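Long-range contacts in N-acetylgalactosaminyltransferase 7 (Homo sapiens, PDB 6IWR), which is a family 2 glycosyltransferase that joins a GT-A-fold domain to a ricin-type beta-trefoil lectin domain: residues Glu79-Gly87 and Ile123-Asp131; Thr482-Gly490 and Glu498-Gln509. One frame throughout, in Å; residues are numbered along the deposited sequence.

Interaction 1 (Glu79-Gly87 and Ile123-Asp131); sequences EPEPPGVVG and ISLDRSVND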
loop_
_atom_site.group_PDB
_atom_site.type_symbol
_atom_site.label_atom_id
_atom_site.label_comp_id
_atom_site.label_asym_id
_atom_site.label_seq_id
_atom_site.Cartn_x
_atom_site.Cartn_y
_atom_site.Cartn_z
ATOM N N GLU A 79 -18.985 -16.997 -39.170
ATOM C CA GLU A 79 -18.779 -15.604 -39.539
ATOM C C GLU A 79 -18.564 -14.740 -38.310
ATOM O O GLU A 79 -19.055 -15.069 -37.228
ATOM C CB GLU A 79 -19.972 -15.064 -40.336
ATOM C CG GLU A 79 -19.678 -14.859 -41.796
ATOM C CD GLU A 79 -20.523 -15.761 -42.657
ATOM O OE1 GLU A 79 -20.016 -16.255 -43.692
ATOM O OE2 GLU A 79 -21.697 -15.980 -42.280
ATOM N N PRO A 80 -17.872 -13.604 -38.456
ATOM C CA PRO A 80 -17.423 -12.860 -37.269
ATOM C C PRO A 80 -18.586 -12.491 -36.368
ATOM O O PRO A 80 -19.741 -12.425 -36.795
ATOM C CB PRO A 80 -16.742 -11.611 -37.854
ATOM C CG PRO A 80 -17.343 -11.450 -39.213
ATOM C CD PRO A 80 -17.629 -12.851 -39.703
ATOM N N GLU A 81 -18.263 -12.241 -35.113
ATOM C CA GLU A 81 -19.298 -12.139 -34.098
ATOM C C GLU A 81 -19.996 -10.785 -34.168
ATOM O O GLU A 81 -19.339 -9.746 -34.074
ATOM C CB GLU A 81 -18.722 -12.347 -32.702
ATOM C CG GLU A 81 -19.799 -12.417 -31.618
ATOM C CD GLU A 81 -19.218 -12.640 -30.226
ATOM O OE1 GLU A 81 -19.463 -11.789 -29.330
ATOM O OE2 GLU A 81 -18.502 -13.658 -30.043
ATOM N N PRO A 82 -21.316 -10.760 -34.274
ATOM C CA PRO A 82 -22.059 -9.481 -34.311
ATOM C C PRO A 82 -21.845 -8.686 -33.034
ATOM O O PRO A 82 -22.065 -9.216 -31.935
ATOM C CB PRO A 82 -23.526 -9.926 -34.431
ATOM C CG PRO A 82 -23.506 -11.441 -34.544
ATOM C CD PRO A 82 -22.180 -11.933 -34.087
ATOM N N PRO A 83 -21.474 -7.403 -33.123
ATOM C CA PRO A 83 -21.244 -6.631 -31.900
ATOM C C PRO A 83 -22.539 -6.466 -31.132
ATOM O O PRO A 83 -23.627 -6.657 -31.668
ATOM C CB PRO A 83 -20.721 -5.287 -32.417
ATOM C CG PRO A 83 -21.341 -5.158 -33.746
ATOM C CD PRO A 83 -21.425 -6.548 -34.317
ATOM N N GLY A 84 -22.416 -6.139 -29.850
ATOM C CA GLY A 84 -23.605 -5.819 -29.085
ATOM C C GLY A 84 -24.116 -4.426 -29.398
ATOM O O GLY A 84 -25.331 -4.184 -29.416
ATOM N N VAL A 85 -23.194 -3.485 -29.641
ATOM C CA VAL A 85 -23.517 -2.144 -30.096
ATOM C C VAL A 85 -22.477 -1.736 -31.127
ATOM O O VAL A 85 -21.283 -1.681 -30.819
ATOM C CB VAL A 85 -23.570 -1.156 -28.914
ATOM C CG1 VAL A 85 -23.934 0.263 -29.368
ATOM C CG2 VAL A 85 -24.548 -1.654 -27.863
ATOM N N VAL A 86 -22.933 -1.493 -32.356
ATOM C CA VAL A 86 -22.123 -0.929 -33.447
ATOM C C VAL A 86 -21.731 0.503 -33.074
ATOM O O VAL A 86 -22.589 1.377 -32.963
ATOM C CB VAL A 86 -22.875 -0.968 -34.784
ATOM C CG1 VAL A 86 -21.841 -0.974 -35.965
ATOM C CG2 VAL A 86 -23.793 -2.247 -34.852
ATOM N N GLY A 87 -20.448 0.756 -32.891
ATOM C CA GLY A 87 -19.475 -0.289 -32.849
ATOM C C GLY A 87 -18.756 -0.008 -31.553
ATOM O O GLY A 87 -17.909 -0.794 -31.114
ATOM N N ILE A 123 -20.664 -0.571 -21.437
ATOM C CA ILE A 123 -20.307 -1.639 -22.359
ATOM C C ILE A 123 -21.494 -2.586 -22.451
ATOM O O ILE A 123 -22.134 -2.893 -21.443
ATOM C CB ILE A 123 -19.028 -2.358 -21.887
ATOM C CG1 ILE A 123 -17.901 -1.330 -21.640
ATOM C CG2 ILE A 123 -18.614 -3.469 -22.868
ATOM C CD1 ILE A 123 -16.575 -1.907 -21.108
ATOM N N SER A 124 -21.835 -3.007 -23.660
ATOM C CA SER A 124 -22.970 -3.908 -23.842
ATOM C C SER A 124 -22.799 -5.196 -23.036
ATOM O O SER A 124 -21.686 -5.697 -22.858
ATOM C CB SER A 124 -23.151 -4.257 -25.329
ATOM O OG SER A 124 -24.106 -5.294 -25.499
ATOM N N LEU A 125 -23.916 -5.744 -22.555
ATOM C CA LEU A 125 -23.868 -7.093 -22.004
ATOM C C LEU A 125 -23.562 -8.142 -23.070
ATOM O O LEU A 125 -23.087 -9.233 -22.721
ATOM C CB LEU A 125 -25.179 -7.437 -21.318
ATOM C CG LEU A 125 -25.568 -6.480 -20.198
ATOM C CD1 LEU A 125 -26.974 -6.818 -19.698
ATOM C CD2 LEU A 125 -24.540 -6.530 -19.092
ATOM N N ASP A 126 -23.801 -7.830 -24.351
ATOM C CA ASP A 126 -23.602 -8.753 -25.466
ATOM C C ASP A 126 -22.399 -8.375 -26.327
ATOM O O ASP A 126 -22.321 -8.726 -27.503
ATOM C CB ASP A 126 -24.865 -8.812 -26.324
ATOM C CG ASP A 126 -26.074 -9.271 -25.538
ATOM O OD1 ASP A 126 -26.005 -10.337 -24.876
ATOM O OD2 ASP A 126 -27.096 -8.548 -25.563
ATOM N N ARG A 127 -21.449 -7.665 -25.751
ATOM C CA ARG A 127 -20.339 -7.163 -26.534
ATOM C C ARG A 127 -19.538 -8.306 -27.126
ATOM O O ARG A 127 -19.495 -9.409 -26.578
ATOM C CB ARG A 127 -19.428 -6.289 -25.678
ATOM C CG ARG A 127 -18.587 -7.070 -24.669
ATOM C CD ARG A 127 -17.442 -6.222 -24.327
ATOM N NE ARG A 127 -16.555 -6.794 -23.338
ATOM C CZ ARG A 127 -15.530 -6.122 -22.815
ATOM N NH1 ARG A 127 -14.743 -6.695 -21.916
ATOM N NH2 ARG A 127 -15.305 -4.870 -23.192
ATOM N N SER A 128 -18.901 -8.026 -28.256
ATOM C CA SER A 128 -17.929 -8.933 -28.838
ATOM C C SER A 128 -16.630 -8.790 -28.060
ATOM O O SER A 128 -16.509 -7.876 -27.243
ATOM C CB SER A 128 -17.729 -8.612 -30.310
ATOM O OG SER A 128 -17.385 -7.243 -30.462
ATOM N N VAL A 129 -15.652 -9.660 -28.307
ATOM C CA VAL A 129 -14.433 -9.672 -27.508
ATOM C C VAL A 129 -13.257 -10.040 -28.404
ATOM O O VAL A 129 -13.428 -10.619 -29.474
ATOM C CB VAL A 129 -14.610 -10.635 -26.307
ATOM C CG1 VAL A 129 -13.424 -11.529 -26.163
ATOM C CG2 VAL A 129 -14.863 -9.839 -25.040
ATOM N N ASN A 130 -12.055 -9.659 -27.981
ATOM C CA ASN A 130 -10.868 -10.073 -28.707
ATOM C C ASN A 130 -10.649 -11.582 -28.546
ATOM O O ASN A 130 -11.112 -12.209 -27.593
ATOM C CB ASN A 130 -9.649 -9.279 -28.229
ATOM C CG ASN A 130 -9.388 -9.430 -26.724
ATOM O OD1 ASN A 130 -8.755 -8.594 -26.119
ATOM N ND2 ASN A 130 -9.889 -10.503 -26.121
ATOM N N ASP A 131 -9.926 -12.157 -29.487
ATOM C CA ASP A 131 -9.690 -13.592 -29.538
ATOM C C ASP A 131 -8.225 -13.827 -29.197
ATOM O O ASP A 131 -7.343 -13.585 -30.023
ATOM C CB ASP A 131 -10.045 -14.143 -30.917
ATOM C CG ASP A 131 -9.883 -15.677 -31.029
ATOM O OD1 ASP A 131 -9.528 -16.353 -30.040
ATOM O OD2 ASP A 131 -10.113 -16.195 -32.148
HETATM O O HOH W 1 -15.905 -11.980 -29.836
#

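Interaction 2 (Thr482-Gly490 and Glu498-Gln509); sequences TAYCIDSMG and ELGPCHRMGGNQ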
loop_
_atom_site.group_PDB
_atom_site.type_symbol
_atom_site.label_atom_id
_atom_site.label_comp_id
_atom_site.label_asym_id
_atom_site.label_seq_id
_atom_site.Cartn_x
_atom_site.Cartn_y
_atom_site.Cartn_z
ATOM N N THR A 482 11.823 -7.114 28.740
ATOM C CA THR A 482 11.174 -5.895 28.277
ATOM C C THR A 482 9.852 -6.261 27.618
ATOM O O THR A 482 9.504 -7.432 27.435
ATOM C CB THR A 482 12.003 -5.104 27.251
ATOM O OG1 THR A 482 11.673 -5.563 25.927
ATOM C CG2 THR A 482 13.507 -5.229 27.485
ATOM N N ALA A 483 9.130 -5.231 27.223
ATOM C CA ALA A 483 7.869 -5.377 26.522
ATOM C C ALA A 483 7.988 -4.831 25.102
ATOM O O ALA A 483 7.004 -4.387 24.512
ATOM C CB ALA A 483 6.762 -4.675 27.296
ATOM N N TYR A 484 9.202 -4.825 24.559
ATOM C CA TYR A 484 9.445 -4.356 23.210
ATOM C C TYR A 484 9.836 -5.523 22.326
ATOM O O TYR A 484 10.544 -6.433 22.761
ATOM C CB TYR A 484 10.522 -3.288 23.191
ATOM C CG TYR A 484 10.088 -2.008 23.851
ATOM C CD1 TYR A 484 9.123 -1.178 23.255
ATOM C CD2 TYR A 484 10.649 -1.602 25.059
ATOM C CE1 TYR A 484 8.723 0.037 23.856
ATOM C CE2 TYR A 484 10.258 -0.396 25.668
ATOM C CZ TYR A 484 9.290 0.413 25.065
ATOM O OH TYR A 484 8.910 1.593 25.669
ATOM N N CYS A 485 9.333 -5.502 21.099
ATOM C CA CYS A 485 9.488 -6.570 20.125
ATOM C C CYS A 485 10.012 -5.982 18.819
ATOM O O CYS A 485 9.680 -4.850 18.449
ATOM C CB CYS A 485 8.153 -7.293 19.858
ATOM S SG CYS A 485 7.723 -8.573 21.063
ATOM N N ILE A 486 10.854 -6.748 18.125
ATOM C CA ILE A 486 11.177 -6.361 16.767
ATOM C C ILE A 486 9.901 -6.505 15.972
ATOM O O ILE A 486 9.113 -7.437 16.195
ATOM C CB ILE A 486 12.323 -7.203 16.182
ATOM C CG1 ILE A 486 13.592 -7.046 17.052
ATOM C CG2 ILE A 486 12.577 -6.786 14.734
ATOM C CD1 ILE A 486 14.838 -7.773 16.563
ATOM N N ASP A 487 9.637 -5.544 15.092
ATOM C CA ASP A 487 8.448 -5.716 14.287
ATOM C C ASP A 487 8.584 -4.984 12.964
ATOM O O ASP A 487 9.266 -3.960 12.839
ATOM C CB ASP A 487 7.208 -5.363 15.124
ATOM C CG ASP A 487 6.355 -4.254 14.563
ATOM O OD1 ASP A 487 5.756 -4.358 13.467
ATOM O OD2 ASP A 487 6.208 -3.301 15.324
ATOM N N SER A 488 7.995 -5.610 11.956
ATOM C CA SER A 488 8.305 -5.305 10.575
ATOM C C SER A 488 7.715 -3.975 10.141
ATOM O O SER A 488 8.195 -3.371 9.178
ATOM C CB SER A 488 7.756 -6.433 9.707
ATOM O OG SER A 488 8.397 -6.458 8.454
ATOM N N MET A 489 6.669 -3.508 10.827
ATOM C CA MET A 489 5.781 -2.482 10.285
ATOM C C MET A 489 5.217 -2.903 8.934
ATOM O O MET A 489 4.841 -2.058 8.123
ATOM C CB MET A 489 6.491 -1.132 10.152
ATOM C CG MET A 489 7.146 -0.652 11.414
ATOM S SD MET A 489 6.024 -0.812 12.789
ATOM C CE MET A 489 7.021 -0.012 14.042
ATOM N N GLY A 490 5.180 -4.202 8.659
ATOM C CA GLY A 490 4.788 -4.657 7.346
ATOM C C GLY A 490 5.749 -4.298 6.239
ATOM O O GLY A 490 5.487 -4.645 5.085
ATOM N N GLU A 498 11.868 -2.150 12.775
ATOM C CA GLU A 498 11.900 -1.267 13.938
ATOM C C GLU A 498 11.546 -2.032 15.206
ATOM O O GLU A 498 11.270 -3.241 15.194
ATOM C CB GLU A 498 10.943 -0.092 13.753
ATOM C CG GLU A 498 10.893 0.409 12.329
ATOM C CD GLU A 498 9.913 1.552 12.142
ATOM O OE1 GLU A 498 9.420 2.074 13.165
ATOM O OE2 GLU A 498 9.637 1.923 10.976
ATOM N N LEU A 499 11.555 -1.300 16.314
ATOM C CA LEU A 499 11.127 -1.815 17.606
ATOM C C LEU A 499 9.742 -1.267 17.922
ATOM O O LEU A 499 9.463 -0.091 17.685
ATOM C CB LEU A 499 12.114 -1.422 18.707
ATOM C CG LEU A 499 12.077 -2.201 20.025
ATOM C CD1 LEU A 499 12.753 -3.533 19.822
ATOM C CD2 LEU A 499 12.717 -1.421 21.187
ATOM N N GLY A 500 8.868 -2.117 18.440
ATOM C CA GLY A 500 7.584 -1.641 18.900
ATOM C C GLY A 500 7.119 -2.398 20.121
ATOM O O GLY A 500 7.697 -3.418 20.500
ATOM N N PRO A 501 6.064 -1.911 20.765
ATOM C CA PRO A 501 5.526 -2.626 21.925
ATOM C C PRO A 501 4.978 -3.983 21.510
ATOM O O PRO A 501 4.288 -4.107 20.496
ATOM C CB PRO A 501 4.426 -1.693 22.453
ATOM C CG PRO A 501 4.290 -0.606 21.473
ATOM C CD PRO A 501 5.472 -0.579 20.589
ATOM N N CYS A 502 5.328 -5.007 22.286
ATOM C CA CYS A 502 4.864 -6.363 22.022
ATOM C C CYS A 502 3.359 -6.443 22.198
ATOM O O CYS A 502 2.789 -5.850 23.123
ATOM C CB CYS A 502 5.534 -7.360 22.964
ATOM S SG CYS A 502 7.339 -7.514 22.789
ATOM N N HIS A 503 2.714 -7.187 21.308
ATOM C CA HIS A 503 1.295 -7.470 21.438
ATOM C C HIS A 503 0.975 -8.960 21.320
ATOM O O HIS A 503 -0.196 -9.338 21.460
ATOM C CB HIS A 503 0.501 -6.683 20.386
ATOM C CG HIS A 503 0.983 -6.912 18.990
ATOM N ND1 HIS A 503 1.204 -8.174 18.476
ATOM C CD2 HIS A 503 1.312 -6.044 18.008
ATOM C CE1 HIS A 503 1.639 -8.073 17.232
ATOM N NE2 HIS A 503 1.703 -6.792 16.921
ATOM N N ARG A 504 1.965 -9.813 21.053
ATOM C CA ARG A 504 1.760 -11.261 21.060
ATOM C C ARG A 504 0.684 -11.686 20.087
ATOM O O ARG A 504 0.022 -12.694 20.306
ATOM C CB ARG A 504 1.399 -11.790 22.455
ATOM C CG ARG A 504 2.563 -11.857 23.425
ATOM C CD ARG A 504 2.206 -12.558 24.710
ATOM N NE ARG A 504 3.268 -12.332 25.669
ATOM C CZ ARG A 504 3.118 -12.298 26.997
ATOM N NH1 ARG A 504 1.916 -12.488 27.530
ATOM N NH2 ARG A 504 4.172 -12.075 27.797
ATOM N N MET A 505 0.458 -10.919 19.026
ATOM C CA MET A 505 -0.542 -11.283 18.036
ATOM C C MET A 505 0.078 -11.816 16.756
ATOM O O MET A 505 -0.638 -12.036 15.780
ATOM C CB MET A 505 -1.439 -10.090 17.748
ATOM C CG MET A 505 -2.306 -9.720 18.950
ATOM S SD MET A 505 -3.344 -11.097 19.485
ATOM C CE MET A 505 -4.225 -11.408 17.965
ATOM N N GLY A 506 1.385 -12.066 16.751
ATOM C CA GLY A 506 2.049 -12.567 15.563
ATOM C C GLY A 506 2.178 -11.546 14.442
ATOM O O GLY A 506 2.579 -10.388 14.659
ATOM N N GLY A 507 1.845 -11.988 13.226
ATOM C CA GLY A 507 1.885 -11.153 12.037
ATOM C C GLY A 507 3.220 -10.478 11.835
ATOM O O GLY A 507 4.231 -11.144 11.586
ATOM N N ASN A 508 3.246 -9.155 11.959
ATOM C CA ASN A 508 4.459 -8.394 11.708
ATOM C C ASN A 508 5.445 -8.413 12.871
ATOM O O ASN A 508 6.557 -7.881 12.731
ATOM C CB ASN A 508 4.114 -6.944 11.381
ATOM C CG ASN A 508 3.421 -6.784 10.054
ATOM O OD1 ASN A 508 2.968 -5.695 9.745
ATOM N ND2 ASN A 508 3.331 -7.854 9.263
ATOM N N GLN A 509 5.062 -8.981 14.019
ATOM C CA GLN A 509 5.978 -9.179 15.131
ATOM C C GLN A 509 6.405 -10.630 15.265
ATOM O O GLN A 509 6.852 -11.045 16.342
ATOM C CB GLN A 509 5.352 -8.693 16.429
ATOM C CG GLN A 509 5.284 -7.210 16.524
ATOM C CD GLN A 509 4.798 -6.751 17.875
ATOM O OE1 GLN A 509 4.487 -7.571 18.752
ATOM N NE2 GLN A 509 4.752 -5.439 18.069
HETATM O O HOH W 2 8.708 -9.615 17.567
#

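Interaction 1 (Glu79-Gly87 and Ile123-Asp131)
Glu81 reaches over the chain at Ser128, and Gly84 with Val85 packs on Ser124. The packing is thin: Val85 CG2 meets Ser124 CB at 3.9 Å, and the hydroxyl of Ser124 lies against the backbone of the glycine, its OG 3.7 Å from Gly84 CA. Further along, Ser128 OG faces Pro83 CA at 4.2 Å. Two irregular loops meet here on the surface, beside helix 160-173 of the GT-A domain. Residues Ser124-Arg127 form a type I beta turn. With chi1 at 171°, Ser124 turns OG away from its own N, and OG accepts from Asp126 N at 2.8 Å, an ST turn that holds the hydroxyl against Gly84. The polar links between the loops are indirect. Glu81, extended beyond CG, brings OE2 to a water at 3.1 Å, a weak bond, and the same water accepts from Val129 N at 2.8 Å. Gly84 N and Ser128 N both donate to OE2 of Glu91, whose OE1 takes Val85 N, so one carboxylate joins the two backbones. Among charges, Glu81 OE1 forms salt bridges with Arg173 and Lys172, and Lys172 NZ also bonds Pro82 O and Asp126 O.

Interaction 2 (Thr482-Gly490 and Glu498-Gln509)
Cys485 and Cys502 are joined by a disulfide, SG to SG 2.1 Å with chi3 100°, beside the antiparallel pairing of strands 484-487 and 498-501. Cys485 N and O both bond Gly500, and Asp487 N and O both bond Glu498. Beyond the strand end Cys502 N donates to Ala483 O at 2.9 Å, from above the carbonyl plane, while Ser488 N donates to Asn508 O. Gln509 lies across this ladder on the side of Cys485 and Asp487. Its CB is 4.0 Å from Ile486 O, and with chi1 at -73° the extended chain carries CD to 3.9 Å from Cys485 CB. At the tip the amide is held by both ends: OE1 accepts from His503 N at 3.1 Å on a lone pair in its carbonyl plane and also lies over the face of the His503 ring, while NE2 donates to Pro501 O at 2.8 Å. Pro501 O lies close to the plane of the Gln509 amide, but NE2 comes from above the Pro501 carbonyl plane. The hairpin belongs to the ricin-type beta-trefoil domain, and Gln509 probably corresponds to the glutamine of the Q-x-W motif of such repeats, with phenylalanine here in the place of the tryptophan. On the face of Ile486 and Leu499, Leu499 CD2 touches Tyr484 CB at 3.5 Å, the side chains crossing at about a right angle, and both Ile486 and Leu499 reach Trp589 of strand 589-592. At the far end Met489, bent at chi2, crosses Glu498 at a similar angle, with CG 3.6 Å from Glu498 OE2. A water donates to both Ile486 O and Gln509 O, and Pro501 packs on Thr277 of the second subunit.

From the N terminus the chain first passes through 79-87, makes helices 103-113 and 117-122, and returns at 123-131, so that interaction 1 closes a loop of 35 intervening residues, about half of them helical, against the GT-A region. The mixed sheet and the helices after it follow before the chain enters the lectin domain. There interaction 2 closes a much shorter loop, seven residues between its segments, as a beta hairpin of the trefoil. The two contacts are in series and neither nest nor cross. They lie on opposite sides of the chain's centre, about 34 Å apart between nearest atoms, one beside helix 160-173 of the GT-A domain, the other in the lectin domain.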